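Uncharacterized protein AsqI (Emericella nidulans, PDB 5YY3) catalyses, as a zinc-dependent cyclopenase, the conversion of 4'-methoxycyclopenin into 4'-methoxyviridicatin during biosynthesis of the aspoquinolone mycotoxins. Local coordinates at residues Y411-T416 / M602-N607; H418-V423 / C577-D582; N470-S475 / A522-R527; L489-F494 / A513-T518. All blocks are in the same frame, centred on the assembly; numbering follows the deposited sequence.

Contact 1: residues Y411-T416 / M602-N607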
loop_
_atom_site.group_PDB
_atom_site.type_symbol
_atom_site.label_atom_id
_atom_site.label_comp_id
_atom_site.label_asym_id
_atom_site.label_seq_id
_atom_site.Cartn_x
_atom_site.Cartn_y
_atom_site.Cartn_z
ATOM N N TYR A 411 -8.481 -34.096 24.412
ATOM C CA TYR A 411 -7.920 -35.436 24.539
ATOM C C TYR A 411 -6.459 -35.481 24.126
ATOM O O TYR A 411 -6.131 -35.945 23.026
ATOM C CB TYR A 411 -8.748 -36.432 23.718
ATOM C CG TYR A 411 -10.196 -36.447 24.167
ATOM C CD1 TYR A 411 -10.572 -37.097 25.337
ATOM C CD2 TYR A 411 -11.172 -35.771 23.450
ATOM C CE1 TYR A 411 -11.892 -37.082 25.769
ATOM C CE2 TYR A 411 -12.492 -35.754 23.874
ATOM C CZ TYR A 411 -12.842 -36.411 25.032
ATOM O OH TYR A 411 -14.146 -36.394 25.448
ATOM N N PRO A 412 -5.569 -35.009 25.019
ATOM C CA PRO A 412 -4.131 -34.912 24.749
ATOM C C PRO A 412 -3.519 -36.293 24.521
ATOM O O PRO A 412 -4.182 -37.297 24.767
ATOM C CB PRO A 412 -3.560 -34.270 26.019
ATOM C CG PRO A 412 -4.722 -33.759 26.786
ATOM C CD PRO A 412 -5.932 -34.503 26.353
ATOM N N GLN A 413 -2.281 -36.349 24.041
ATOM C CA GLN A 413 -1.613 -37.635 23.849
ATOM C C GLN A 413 -0.170 -37.535 24.302
ATOM O O GLN A 413 0.450 -36.472 24.208
ATOM C CB GLN A 413 -1.689 -38.097 22.386
ATOM C CG GLN A 413 -1.085 -37.131 21.372
ATOM C CD GLN A 413 -1.349 -37.540 19.928
ATOM O OE1 GLN A 413 -1.922 -38.592 19.669
ATOM N NE2 GLN A 413 -0.961 -36.683 18.982
ATOM N N ASP A 414 0.342 -38.648 24.816
ATOM C CA ASP A 414 1.724 -38.765 25.277
ATOM C C ASP A 414 2.690 -38.770 24.088
ATOM O O ASP A 414 2.631 -39.666 23.244
ATOM C CB ASP A 414 1.883 -40.049 26.089
ATOM C CG ASP A 414 3.178 -40.096 26.863
ATOM O OD1 ASP A 414 4.189 -39.529 26.395
ATOM O OD2 ASP A 414 3.186 -40.705 27.953
ATOM N N ILE A 415 3.593 -37.797 24.026
ATOM C CA ILE A 415 4.467 -37.671 22.865
ATOM C C ILE A 415 5.512 -38.791 22.822
ATOM O O ILE A 415 6.119 -39.036 21.774
ATOM C CB ILE A 415 5.185 -36.285 22.832
ATOM C CG1 ILE A 415 5.577 -35.931 21.403
ATOM C CG2 ILE A 415 6.429 -36.268 23.708
ATOM C CD1 ILE A 415 4.425 -35.996 20.437
ATOM N N THR A 416 5.714 -39.469 23.956
ATOM C CA THR A 416 6.656 -40.589 24.034
ATOM C C THR A 416 5.975 -41.939 23.780
ATOM O O THR A 416 6.643 -42.919 23.471
ATOM C CB THR A 416 7.345 -40.667 25.406
ATOM O OG1 THR A 416 6.376 -41.025 26.395
ATOM C CG2 THR A 416 7.989 -39.344 25.790
ATOM N N MET A 602 -4.139 -39.494 11.246
ATOM C CA MET A 602 -3.543 -38.589 10.271
ATOM C C MET A 602 -2.999 -37.319 10.935
ATOM O O MET A 602 -3.626 -36.728 11.807
ATOM C CB MET A 602 -4.556 -38.234 9.185
ATOM C CG MET A 602 -4.871 -39.376 8.199
ATOM S SD MET A 602 -3.565 -40.003 7.079
ATOM C CE MET A 602 -2.383 -38.646 6.891
ATOM N N GLY A 603 -1.795 -36.929 10.555
ATOM C CA GLY A 603 -1.185 -35.734 11.108
ATOM C C GLY A 603 -0.504 -35.906 12.443
ATOM O O GLY A 603 -0.073 -34.921 13.042
ATOM N N TYR A 604 -0.394 -37.151 12.904
ATOM C CA TYR A 604 0.342 -37.463 14.131
ATOM C C TYR A 604 1.772 -36.954 14.037
ATOM O O TYR A 604 2.435 -37.165 13.021
ATOM C CB TYR A 604 0.347 -38.968 14.382
ATOM C CG TYR A 604 1.017 -39.372 15.673
ATOM C CD1 TYR A 604 0.303 -39.386 16.867
ATOM C CD2 TYR A 604 2.361 -39.736 15.702
ATOM C CE1 TYR A 604 0.903 -39.749 18.060
ATOM C CE2 TYR A 604 2.973 -40.101 16.902
ATOM C CZ TYR A 604 2.229 -40.109 18.076
ATOM O OH TYR A 604 2.811 -40.480 19.275
ATOM N N PRO A 605 2.283 -36.340 15.109
ATOM C CA PRO A 605 1.718 -36.192 16.456
ATOM C C PRO A 605 1.043 -34.849 16.725
ATOM O O PRO A 605 0.768 -34.510 17.878
ATOM C CB PRO A 605 2.951 -36.340 17.341
ATOM C CG PRO A 605 4.034 -35.653 16.531
ATOM C CD PRO A 605 3.691 -35.895 15.067
ATOM N N PHE A 606 0.783 -34.083 15.675
ATOM C CA PHE A 606 0.204 -32.760 15.866
ATOM C C PHE A 606 -1.318 -32.749 15.823
ATOM O O PHE A 606 -1.915 -31.688 15.813
ATOM C CB PHE A 606 0.753 -31.789 14.820
ATOM C CG PHE A 606 2.223 -31.502 14.989
ATOM C CD1 PHE A 606 2.667 -30.725 16.045
ATOM C CD2 PHE A 606 3.154 -32.021 14.100
ATOM C CE1 PHE A 606 3.993 -30.452 16.199
ATOM C CE2 PHE A 606 4.491 -31.760 14.256
ATOM C CZ PHE A 606 4.912 -30.969 15.302
ATOM N N ASN A 607 -1.936 -33.930 15.819
ATOM C CA ASN A 607 -3.380 -34.049 15.655
ATOM C C ASN A 607 -4.125 -34.046 16.990
ATOM O O ASN A 607 -5.346 -33.900 17.023
ATOM C CB ASN A 607 -3.717 -35.309 14.863
ATOM C CG ASN A 607 -3.216 -36.573 15.540
ATOM O OD1 ASN A 607 -2.233 -36.542 16.284
ATOM N ND2 ASN A 607 -3.890 -37.696 15.285
HETATM O O HOH W 1 5.317 -41.181 20.292
#

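Contact 2: residues H418-V423 / C577-D582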
loop_
_atom_site.group_PDB
_atom_site.type_symbol
_atom_site.label_atom_id
_atom_site.label_comp_id
_atom_site.label_asym_id
_atom_site.label_seq_id
_atom_site.Cartn_x
_atom_site.Cartn_y
_atom_site.Cartn_z
ATOM N N HIS A 418 4.593 -43.684 21.556
ATOM C CA HIS A 418 4.900 -44.575 20.441
ATOM C C HIS A 418 6.277 -44.265 19.833
ATOM O O HIS A 418 6.477 -44.417 18.624
ATOM C CB HIS A 418 3.807 -44.483 19.373
ATOM C CG HIS A 418 2.427 -44.756 19.890
ATOM N ND1 HIS A 418 1.914 -46.030 20.011
ATOM C CD2 HIS A 418 1.443 -43.916 20.304
ATOM C CE1 HIS A 418 0.677 -45.963 20.479
ATOM N NE2 HIS A 418 0.371 -44.693 20.666
ATOM N N ARG A 419 7.210 -43.830 20.679
ATOM C CA ARG A 419 8.580 -43.538 20.252
ATOM C C ARG A 419 9.270 -44.768 19.642
ATOM O O ARG A 419 9.137 -45.873 20.154
ATOM C CB ARG A 419 9.422 -43.026 21.441
ATOM C CG ARG A 419 9.524 -44.014 22.633
ATOM C CD ARG A 419 10.821 -43.882 23.437
ATOM N NE ARG A 419 10.866 -42.707 24.311
ATOM C CZ ARG A 419 11.993 -42.152 24.782
ATOM N NH1 ARG A 419 13.190 -42.655 24.461
ATOM N NH2 ARG A 419 11.926 -41.074 25.565
ATOM N N ALA A 420 10.012 -44.580 18.556
ATOM C CA ALA A 420 10.899 -45.635 18.075
ATOM C C ALA A 420 12.183 -45.621 18.898
ATOM O O ALA A 420 12.640 -44.558 19.324
ATOM C CB ALA A 420 11.211 -45.461 16.602
ATOM N N GLU A 421 12.763 -46.799 19.122
ATOM C CA GLU A 421 13.993 -46.906 19.893
ATOM C C GLU A 421 15.165 -46.513 19.001
ATOM O O GLU A 421 15.913 -47.350 18.471
ATOM C CB GLU A 421 14.165 -48.315 20.454
ATOM C CG GLU A 421 13.518 -48.540 21.829
ATOM C CD GLU A 421 13.357 -50.018 22.149
ATOM O OE1 GLU A 421 12.476 -50.656 21.534
ATOM O OE2 GLU A 421 14.110 -50.549 23.002
ATOM N N VAL A 422 15.331 -45.211 18.864
ATOM C CA VAL A 422 16.234 -44.671 17.882
ATOM C C VAL A 422 16.663 -43.283 18.335
ATOM O O VAL A 422 15.959 -42.626 19.102
ATOM C CB VAL A 422 15.536 -44.667 16.494
ATOM C CG1 VAL A 422 15.483 -43.267 15.858
ATOM C CG2 VAL A 422 16.168 -45.683 15.595
ATOM N N VAL A 423 17.838 -42.848 17.906
ATOM C CA VAL A 423 18.250 -41.476 18.161
ATOM C C VAL A 423 18.311 -40.750 16.843
ATOM O O VAL A 423 19.039 -41.182 15.941
ATOM C CB VAL A 423 19.622 -41.397 18.859
ATOM C CG1 VAL A 423 20.123 -39.955 18.892
ATOM C CG2 VAL A 423 19.540 -41.978 20.271
ATOM N N CYS A 577 11.064 -33.654 12.929
ATOM C CA CYS A 577 11.056 -35.050 12.550
ATOM C C CYS A 577 10.926 -35.902 13.803
ATOM O O CYS A 577 11.688 -35.755 14.765
ATOM C CB CYS A 577 12.318 -35.429 11.763
ATOM S SG CYS A 577 12.165 -37.084 10.978
ATOM N N ILE A 578 9.931 -36.774 13.804
ATOM C CA ILE A 578 9.759 -37.706 14.905
ATOM C C ILE A 578 9.880 -39.136 14.364
ATOM O O ILE A 578 9.453 -39.429 13.240
ATOM C CB ILE A 578 8.395 -37.485 15.638
ATOM C CG1 ILE A 578 8.233 -38.457 16.813
ATOM C CG2 ILE A 578 7.214 -37.598 14.687
ATOM C CD1 ILE A 578 7.012 -38.161 17.673
ATOM N N ALA A 579 10.505 -40.017 15.141
ATOM C CA ALA A 579 10.558 -41.426 14.766
ATOM C C ALA A 579 9.578 -42.226 15.615
ATOM O O ALA A 579 9.657 -42.235 16.847
ATOM C CB ALA A 579 11.986 -41.980 14.912
ATOM N N THR A 580 8.635 -42.893 14.966
ATOM C CA THR A 580 7.693 -43.699 15.721
ATOM C C THR A 580 7.866 -45.183 15.438
ATOM O O THR A 580 8.289 -45.584 14.350
ATOM C CB THR A 580 6.217 -43.288 15.432
ATOM O OG1 THR A 580 5.928 -43.417 14.034
ATOM C CG2 THR A 580 5.974 -41.856 15.867
ATOM N N ASP A 581 7.567 -45.985 16.450
ATOM C CA ASP A 581 7.308 -47.408 16.263
ATOM C C ASP A 581 5.821 -47.623 16.064
ATOM O O ASP A 581 5.044 -47.404 16.981
ATOM C CB ASP A 581 7.779 -48.227 17.464
ATOM C CG ASP A 581 7.512 -49.711 17.292
ATOM O OD1 ASP A 581 7.665 -50.223 16.160
ATOM O OD2 ASP A 581 7.135 -50.361 18.290
ATOM N N ASP A 582 5.435 -48.064 14.873
ATOM C CA ASP A 582 4.022 -48.222 14.531
ATOM C C ASP A 582 3.516 -49.669 14.597
ATOM O O ASP A 582 2.378 -49.938 14.216
ATOM C CB ASP A 582 3.769 -47.654 13.131
ATOM C CG ASP A 582 3.958 -46.145 13.071
ATOM O OD1 ASP A 582 3.840 -45.485 14.129
ATOM O OD2 ASP A 582 4.221 -45.625 11.965
#

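Contact 3: residues N470-S475 / A522-R527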
loop_
_atom_site.group_PDB
_atom_site.type_symbol
_atom_site.label_atom_id
_atom_site.label_comp_id
_atom_site.label_asym_id
_atom_site.label_seq_id
_atom_site.Cartn_x
_atom_site.Cartn_y
_atom_site.Cartn_z
ATOM N N ASN A 470 17.038 -34.873 4.636
ATOM C CA ASN A 470 17.695 -36.035 5.174
ATOM C C ASN A 470 17.822 -35.888 6.681
ATOM O O ASN A 470 17.648 -34.785 7.227
ATOM C CB ASN A 470 19.052 -36.269 4.501
ATOM C CG ASN A 470 19.961 -35.059 4.566
ATOM O OD1 ASN A 470 20.572 -34.781 5.601
ATOM N ND2 ASN A 470 20.074 -34.344 3.453
ATOM N N VAL A 471 18.083 -37.010 7.348
ATOM C CA VAL A 471 18.170 -37.031 8.791
ATOM C C VAL A 471 19.040 -38.221 9.184
ATOM O O VAL A 471 19.156 -39.213 8.448
ATOM C CB VAL A 471 16.769 -37.126 9.452
ATOM C CG1 VAL A 471 16.145 -38.469 9.181
ATOM C CG2 VAL A 471 16.822 -36.854 10.975
ATOM N N GLN A 472 19.678 -38.111 10.337
ATOM C CA GLN A 472 20.545 -39.167 10.798
ATOM C C GLN A 472 19.789 -40.020 11.809
ATOM O O GLN A 472 19.144 -39.499 12.728
ATOM C CB GLN A 472 21.808 -38.572 11.394
ATOM C CG GLN A 472 22.929 -39.548 11.596
ATOM C CD GLN A 472 24.200 -38.849 12.058
ATOM O OE1 GLN A 472 24.607 -37.826 11.484
ATOM N NE2 GLN A 472 24.820 -39.381 13.112
ATOM N N VAL A 473 19.850 -41.337 11.617
ATOM C CA VAL A 473 19.145 -42.272 12.486
ATOM C C VAL A 473 20.121 -43.308 13.051
ATOM O O VAL A 473 20.871 -43.947 12.299
ATOM C CB VAL A 473 18.015 -42.991 11.724
ATOM C CG1 VAL A 473 17.186 -43.859 12.665
ATOM C CG2 VAL A 473 17.148 -41.988 10.949
ATOM N N LYS A 474 20.116 -43.481 14.368
ATOM C CA LYS A 474 20.958 -44.498 14.989
ATOM C C LYS A 474 20.164 -45.300 16.008
ATOM O O LYS A 474 19.437 -44.742 16.833
ATOM C CB LYS A 474 22.187 -43.873 15.655
ATOM C CG LYS A 474 23.163 -44.911 16.213
ATOM C CD LYS A 474 24.438 -44.262 16.713
ATOM C CE LYS A 474 25.414 -45.299 17.269
ATOM N NZ LYS A 474 26.260 -44.689 18.319
ATOM N N SER A 475 20.306 -46.618 15.963
ATOM C CA SER A 475 19.466 -47.451 16.797
ATOM C C SER A 475 19.869 -47.367 18.252
ATOM O O SER A 475 20.993 -47.017 18.597
ATOM C CB SER A 475 19.488 -48.902 16.335
ATOM O OG SER A 475 18.671 -49.698 17.179
ATOM N N ALA A 522 24.939 -45.430 12.683
ATOM C CA ALA A 522 24.075 -44.377 12.176
ATOM C C ALA A 522 23.956 -44.431 10.654
ATOM O O ALA A 522 24.942 -44.579 9.934
ATOM C CB ALA A 522 24.594 -43.012 12.616
ATOM N N ILE A 523 22.737 -44.318 10.158
ATOM C CA ILE A 523 22.546 -44.122 8.729
ATOM C C ILE A 523 22.037 -42.711 8.470
ATOM O O ILE A 523 21.498 -42.066 9.370
ATOM C CB ILE A 523 21.553 -45.120 8.152
ATOM C CG1 ILE A 523 20.219 -44.973 8.884
ATOM C CG2 ILE A 523 22.082 -46.527 8.304
ATOM C CD1 ILE A 523 19.005 -44.816 7.949
ATOM N N THR A 524 22.203 -42.234 7.241
ATOM C CA THR A 524 21.509 -41.024 6.803
ATOM C C THR A 524 20.398 -41.365 5.803
ATOM O O THR A 524 20.669 -41.757 4.663
ATOM C CB THR A 524 22.477 -40.013 6.168
ATOM O OG1 THR A 524 23.466 -39.650 7.135
ATOM C CG2 THR A 524 21.731 -38.743 5.726
ATOM N N LYS A 525 19.149 -41.228 6.230
ATOM C CA LYS A 525 18.030 -41.451 5.312
ATOM C C LYS A 525 17.832 -40.214 4.457
ATOM O O LYS A 525 17.793 -39.104 4.987
ATOM C CB LYS A 525 16.744 -41.779 6.073
ATOM C CG LYS A 525 15.546 -42.032 5.165
ATOM C CD LYS A 525 15.536 -43.472 4.674
ATOM C CE LYS A 525 14.278 -43.832 3.900
ATOM N NZ LYS A 525 14.542 -43.786 2.437
ATOM N N VAL A 526 17.734 -40.394 3.144
ATOM C CA VAL A 526 17.426 -39.287 2.242
ATOM C C VAL A 526 16.057 -39.484 1.561
ATOM O O VAL A 526 15.746 -40.566 1.056
ATOM C CB VAL A 526 18.509 -39.110 1.156
ATOM C CG1 VAL A 526 18.268 -37.812 0.350
ATOM C CG2 VAL A 526 19.886 -39.085 1.786
ATOM N N ARG A 527 15.251 -38.423 1.554
ATOM C CA ARG A 527 13.959 -38.423 0.871
ATOM C C ARG A 527 13.856 -37.280 -0.134
ATOM O O ARG A 527 14.079 -36.121 0.224
ATOM C CB ARG A 527 12.818 -38.299 1.881
ATOM C CG ARG A 527 12.688 -39.458 2.837
ATOM C CD ARG A 527 11.987 -40.596 2.158
ATOM N NE ARG A 527 10.569 -40.312 1.965
ATOM C CZ ARG A 527 9.772 -41.034 1.184
ATOM N NH1 ARG A 527 10.280 -42.070 0.524
ATOM N NH2 ARG A 527 8.481 -40.725 1.057
#

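Contact 4: residues L489-F494 / A513-T518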
loop_
_atom_site.group_PDB
_atom_site.type_symbol
_atom_site.label_atom_id
_atom_site.label_comp_id
_atom_site.label_asym_id
_atom_site.label_seq_id
_atom_site.Cartn_x
_atom_site.Cartn_y
_atom_site.Cartn_z
ATOM N N LEU A 489 11.071 -48.553 11.603
ATOM C CA LEU A 489 10.452 -47.377 12.213
ATOM C C LEU A 489 9.934 -46.445 11.127
ATOM O O LEU A 489 10.212 -46.636 9.952
ATOM C CB LEU A 489 11.455 -46.668 13.125
ATOM C CG LEU A 489 12.702 -46.274 12.345
ATOM C CD1 LEU A 489 12.762 -44.774 12.082
ATOM C CD2 LEU A 489 13.967 -46.793 13.021
ATOM N N THR A 490 9.155 -45.458 11.528
ATOM C CA THR A 490 8.591 -44.507 10.582
ATOM C C THR A 490 9.039 -43.093 10.944
ATOM O O THR A 490 8.953 -42.679 12.107
ATOM C CB THR A 490 7.048 -44.581 10.547
ATOM O OG1 THR A 490 6.640 -45.871 10.082
ATOM C CG2 THR A 490 6.458 -43.503 9.613
ATOM N N LEU A 491 9.554 -42.377 9.943
ATOM C CA LEU A 491 9.992 -40.990 10.108
ATOM C C LEU A 491 8.873 -40.069 9.647
ATOM O O LEU A 491 8.375 -40.207 8.525
ATOM C CB LEU A 491 11.267 -40.711 9.312
ATOM C CG LEU A 491 12.540 -41.436 9.740
ATOM C CD1 LEU A 491 13.666 -41.038 8.833
ATOM C CD2 LEU A 491 12.880 -41.112 11.186
ATOM N N ARG A 492 8.478 -39.139 10.513
ATOM C CA ARG A 492 7.398 -38.217 10.197
ATOM C C ARG A 492 7.899 -36.779 10.165
ATOM O O ARG A 492 8.338 -36.243 11.191
ATOM C CB ARG A 492 6.263 -38.359 11.212
ATOM C CG ARG A 492 5.788 -39.779 11.375
ATOM C CD ARG A 492 4.843 -39.900 12.539
ATOM N NE ARG A 492 4.347 -41.260 12.646
ATOM C CZ ARG A 492 3.237 -41.694 12.071
ATOM N NH1 ARG A 492 2.494 -40.857 11.360
ATOM N NH2 ARG A 492 2.871 -42.959 12.215
ATOM N N LEU A 493 7.823 -36.161 8.993
ATOM C CA LEU A 493 8.358 -34.817 8.792
ATOM C C LEU A 493 7.270 -33.742 8.653
ATOM O O LEU A 493 6.356 -33.861 7.822
ATOM C CB LEU A 493 9.253 -34.786 7.550
ATOM C CG LEU A 493 9.718 -33.402 7.088
ATOM C CD1 LEU A 493 10.769 -32.835 7.999
ATOM C CD2 LEU A 493 10.202 -33.435 5.652
ATOM N N PHE A 494 7.399 -32.697 9.471
ATOM C CA PHE A 494 6.529 -31.532 9.450
ATOM C C PHE A 494 7.357 -30.243 9.373
ATOM O O PHE A 494 8.505 -30.195 9.849
ATOM C CB PHE A 494 5.647 -31.486 10.702
ATOM C CG PHE A 494 4.590 -32.567 10.772
ATOM C CD1 PHE A 494 4.912 -33.851 11.200
ATOM C CD2 PHE A 494 3.258 -32.276 10.471
ATOM C CE1 PHE A 494 3.939 -34.841 11.291
ATOM C CE2 PHE A 494 2.272 -33.255 10.564
ATOM C CZ PHE A 494 2.611 -34.546 10.976
ATOM N N ALA A 513 7.907 -41.637 6.161
ATOM C CA ALA A 513 8.737 -42.631 5.493
ATOM C C ALA A 513 9.237 -43.723 6.424
ATOM O O ALA A 513 9.737 -43.462 7.524
ATOM C CB ALA A 513 9.910 -41.957 4.813
ATOM N N THR A 514 9.105 -44.954 5.953
ATOM C CA THR A 514 9.582 -46.114 6.685
ATOM C C THR A 514 11.100 -46.222 6.573
ATOM O O THR A 514 11.679 -46.012 5.513
ATOM C CB THR A 514 8.909 -47.398 6.174
ATOM O OG1 THR A 514 7.525 -47.375 6.546
ATOM C CG2 THR A 514 9.560 -48.631 6.775
ATOM N N VAL A 515 11.754 -46.509 7.686
ATOM C CA VAL A 515 13.174 -46.791 7.640
ATOM C C VAL A 515 13.401 -48.166 8.240
ATOM O O VAL A 515 12.776 -48.525 9.232
ATOM C CB VAL A 515 13.987 -45.729 8.391
ATOM C CG1 VAL A 515 15.446 -46.120 8.457
ATOM C CG2 VAL A 515 13.838 -44.396 7.689
ATOM N N GLN A 516 14.282 -48.940 7.627
ATOM C CA GLN A 516 14.627 -50.241 8.165
ATOM C C GLN A 516 16.112 -50.266 8.520
ATOM O O GLN A 516 16.968 -50.022 7.665
ATOM C CB GLN A 516 14.286 -51.343 7.160
ATOM C CG GLN A 516 14.311 -52.731 7.754
ATOM C CD GLN A 516 14.212 -53.822 6.696
ATOM O OE1 GLN A 516 13.158 -54.441 6.532
ATOM N NE2 GLN A 516 15.320 -54.071 5.979
ATOM N N LEU A 517 16.416 -50.536 9.785
ATOM C CA LEU A 517 17.805 -50.627 10.213
ATOM C C LEU A 517 18.224 -52.087 10.345
ATOM O O LEU A 517 17.438 -52.945 10.754
ATOM C CB LEU A 517 18.024 -49.884 11.538
ATOM C CG LEU A 517 17.616 -48.406 11.565
ATOM C CD1 LEU A 517 18.002 -47.765 12.887
ATOM C CD2 LEU A 517 18.224 -47.652 10.383
ATOM N N THR A 518 19.471 -52.363 9.990
ATOM C CA THR A 518 20.026 -53.702 10.123
ATOM C C THR A 518 21.381 -53.688 10.850
ATOM O O THR A 518 22.023 -54.723 10.961
ATOM C CB THR A 518 20.160 -54.368 8.734
ATOM O OG1 THR A 518 20.768 -53.452 7.819
ATOM C CG2 THR A 518 18.788 -54.720 8.190
#

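Contact 1: residues Y411-T416 / M602-N607
Gln413 sends its side-chain amide against three residues of the loop 602-607. Its NE2 donates to Asn607 OD1 at 3.0 Å, with 149° at the hydrogen. A second, weak bond joins the same NE2 to Pro605 O. Both partners are acceptors, which fixes the rotation of the Gln413 amide. Gln413 OE1 then falls at the edge of the Tyr604 ring, 3.5 Å from Tyr604 CE1 and near the ring plane. Amide and ring stand 77° apart. The Gln413 chain leaves with CG between the backbone N and the carbonyl carbon (chi1 58°) and is extended beyond, which carries the amide across to the loop 602-607.

Ile415 adds the apolar touch. Its CD1 lies 3.4 Å from CB of Pro605, which follows a cis peptide bond. Pro605 CB in turn covers the centre of one face of the Tyr604 ring. One water links Ile415 O, to which it donates, with Tyr604 OH.

The segment 411-416 connects helix 391-410 to strand 422-431. Gln612 of helix 611-614 bonds to Asp414 and Ile415, while Pro605 packs on Phe576 and Ile578 of strand 571-580.

Contact 2: residues H418-V423 / C577-D582
Ala420 and Ala579 meet in the Ig-like beta domain of the hemocyanin type, between the loop before strand 422-431 and the end of strand 571-580. The contact is a single backbone bridge, Arg419 with Thr580. Ala420 N donates to Ala579 O at 2.9 Å. Asp581 N donates to His418 O on the other side of the bridge. Ala420 CB points to the opposing segment and rests 3.6 Å from Thr580 C. Ala579 CB answers it and also touches Val422 CG1, making a small apolar patch that Leu489 extends.

Thr580 can be followed outward. Thr580 CB lies 3.4 Å from His418 O. Thr580 CG2 stays 3.8 Å from His418 O and also packs on the Tyr604 ring. OG1 sits between the backbone N and the carbonyl carbon (chi1 59°). From there it donates to Asp582 OD1 and accepts from Arg492 NE. Asp582 in turn forms a salt bridge with Arg492, so the threonine hydroxyl and the carboxylate hold the same guanidinium.

Glu421 centres an inverse gamma turn that leads into the strand. The CA of Thr580 also approaches His418 O, at 3.2 Å, as a CA-H...O contact.

Contact 3: residues N470-S475 / A522-R527
Val473 and Ile523 form a hydrogen-bonded antiparallel pair. Val473 N reaches Ile523 O at 2.9 Å and 170°. The return bond, Ile523 N to Val473 O, is also 2.9 Å. Val471 and Lys525 form the second such pair. Lys525 N to Val471 O measures 3.0 Å, and Val471 N to Lys525 O is longer at 3.2 Å. Between and beyond these pairs, Gln472 with Thr524 and Asn470 with Val526 are non-hydrogen-bonded. Here CA-H...O contacts fill in, among them Gln472 CA to Ile523 O.

Side chains alternate between two faces. On the face of Asn470, Gln472, Thr524 and Val526, the side chains meet through methyl and methylene groups; Thr524 and Val526 are exposed, Asn470 is buried. Thr524 CG2 lies anti to the backbone N (chi1 of OG1 -60°), which puts the methyl 3.8 Å from Asn470 CB. Val526 CG2 approaches Asn470 CB at 4.0 Å. Beyond the last pair, Ala522 CB meets Lys474 CB, and the extended lysine chain runs on away from the contact.

On the other face, Ile523 CG1 lies 4.1 Å from Val473 CB. This face turns inward. Val473 packs on Val422 and Leu424, and Ile523 on Val515 and Leu517. Lys525 lays its chain on Val515, while Arg527 makes a salt bridge with Asp511.

Strand 461-475 also pairs with strand 422-431, which bonds along its other edge through Val423, Ser425 and Val428. One face packed inward and one turned outward is the pattern of a layer in an Ig-like beta sandwich, the fold of the hemocyanin C-terminal domain.

Contact 4: residues L489-F494 / A513-T518
Leu491 and Val515 make the tight side of this beta hairpin. Leu491 CD1 touches Val515 CG2 at 3.6 Å, the two side chains crossing at a slant. Leu489 lies alongside Val515 and points the same way, with CD1 4.0 Å from Val515 CB. Its CG sits between the backbone N and the carbonyl carbon (chi1 57°), which brings the branched end toward the partner strand. CD2 thereby comes near Leu517 CD1. All these residues are buried.

The backbone bonds beneath are short, and most are nearly straight. Leu491 N to Ala513 O is 2.7 Å at 177°, and Val515 N to Leu489 O is 2.7 Å at 172°. Each of the two pairs is closed by a return bond.

The opposite face is looser. Thr490 and Thr514 form the non-hydrogen-bonded pair there, their OG1 atoms 3.9 Å apart and not bonded. Thr514 is exposed. Thr490 OG1 bonds instead to Asp582, and Thr490 CG2 lies over one face of the Arg492 guanidinium near its rim.

Strand 487-497 continues the sheet by pairing with strand 571-580. Leu491 packs on Trp469 and Val471 of strand 461-475, and Leu489 on Ala420. Arg527 of strand 523-528 lies against Ala513.

Overall arrangement
Contacts 2, 3 and 4 belong to the Ig-like domain, and contact 1 joins the linker after helix 391-410 to the loop after strand 571-580. Contact 1 meets contact 2 where Tyr604 lies on Thr580 and His418, centres about 13 Å apart. Contacts 2 and 4 have centres about 8 Å apart; their strands 571-580 and 487-497 are sheet neighbours, with Thr580 N 2.9 Å from Thr490 O. Contacts 3 and 4, centres about 9 Å apart, meet at Val471 and Leu491. Contact 2 reaches contact 3 through Val423 N and Lys474 O, 2.7 Å apart. Contact 1 touches contact 4 through Phe606 and Phe494, but not contact 3. All four lie away from the zinc ligands His186, His190 and His218.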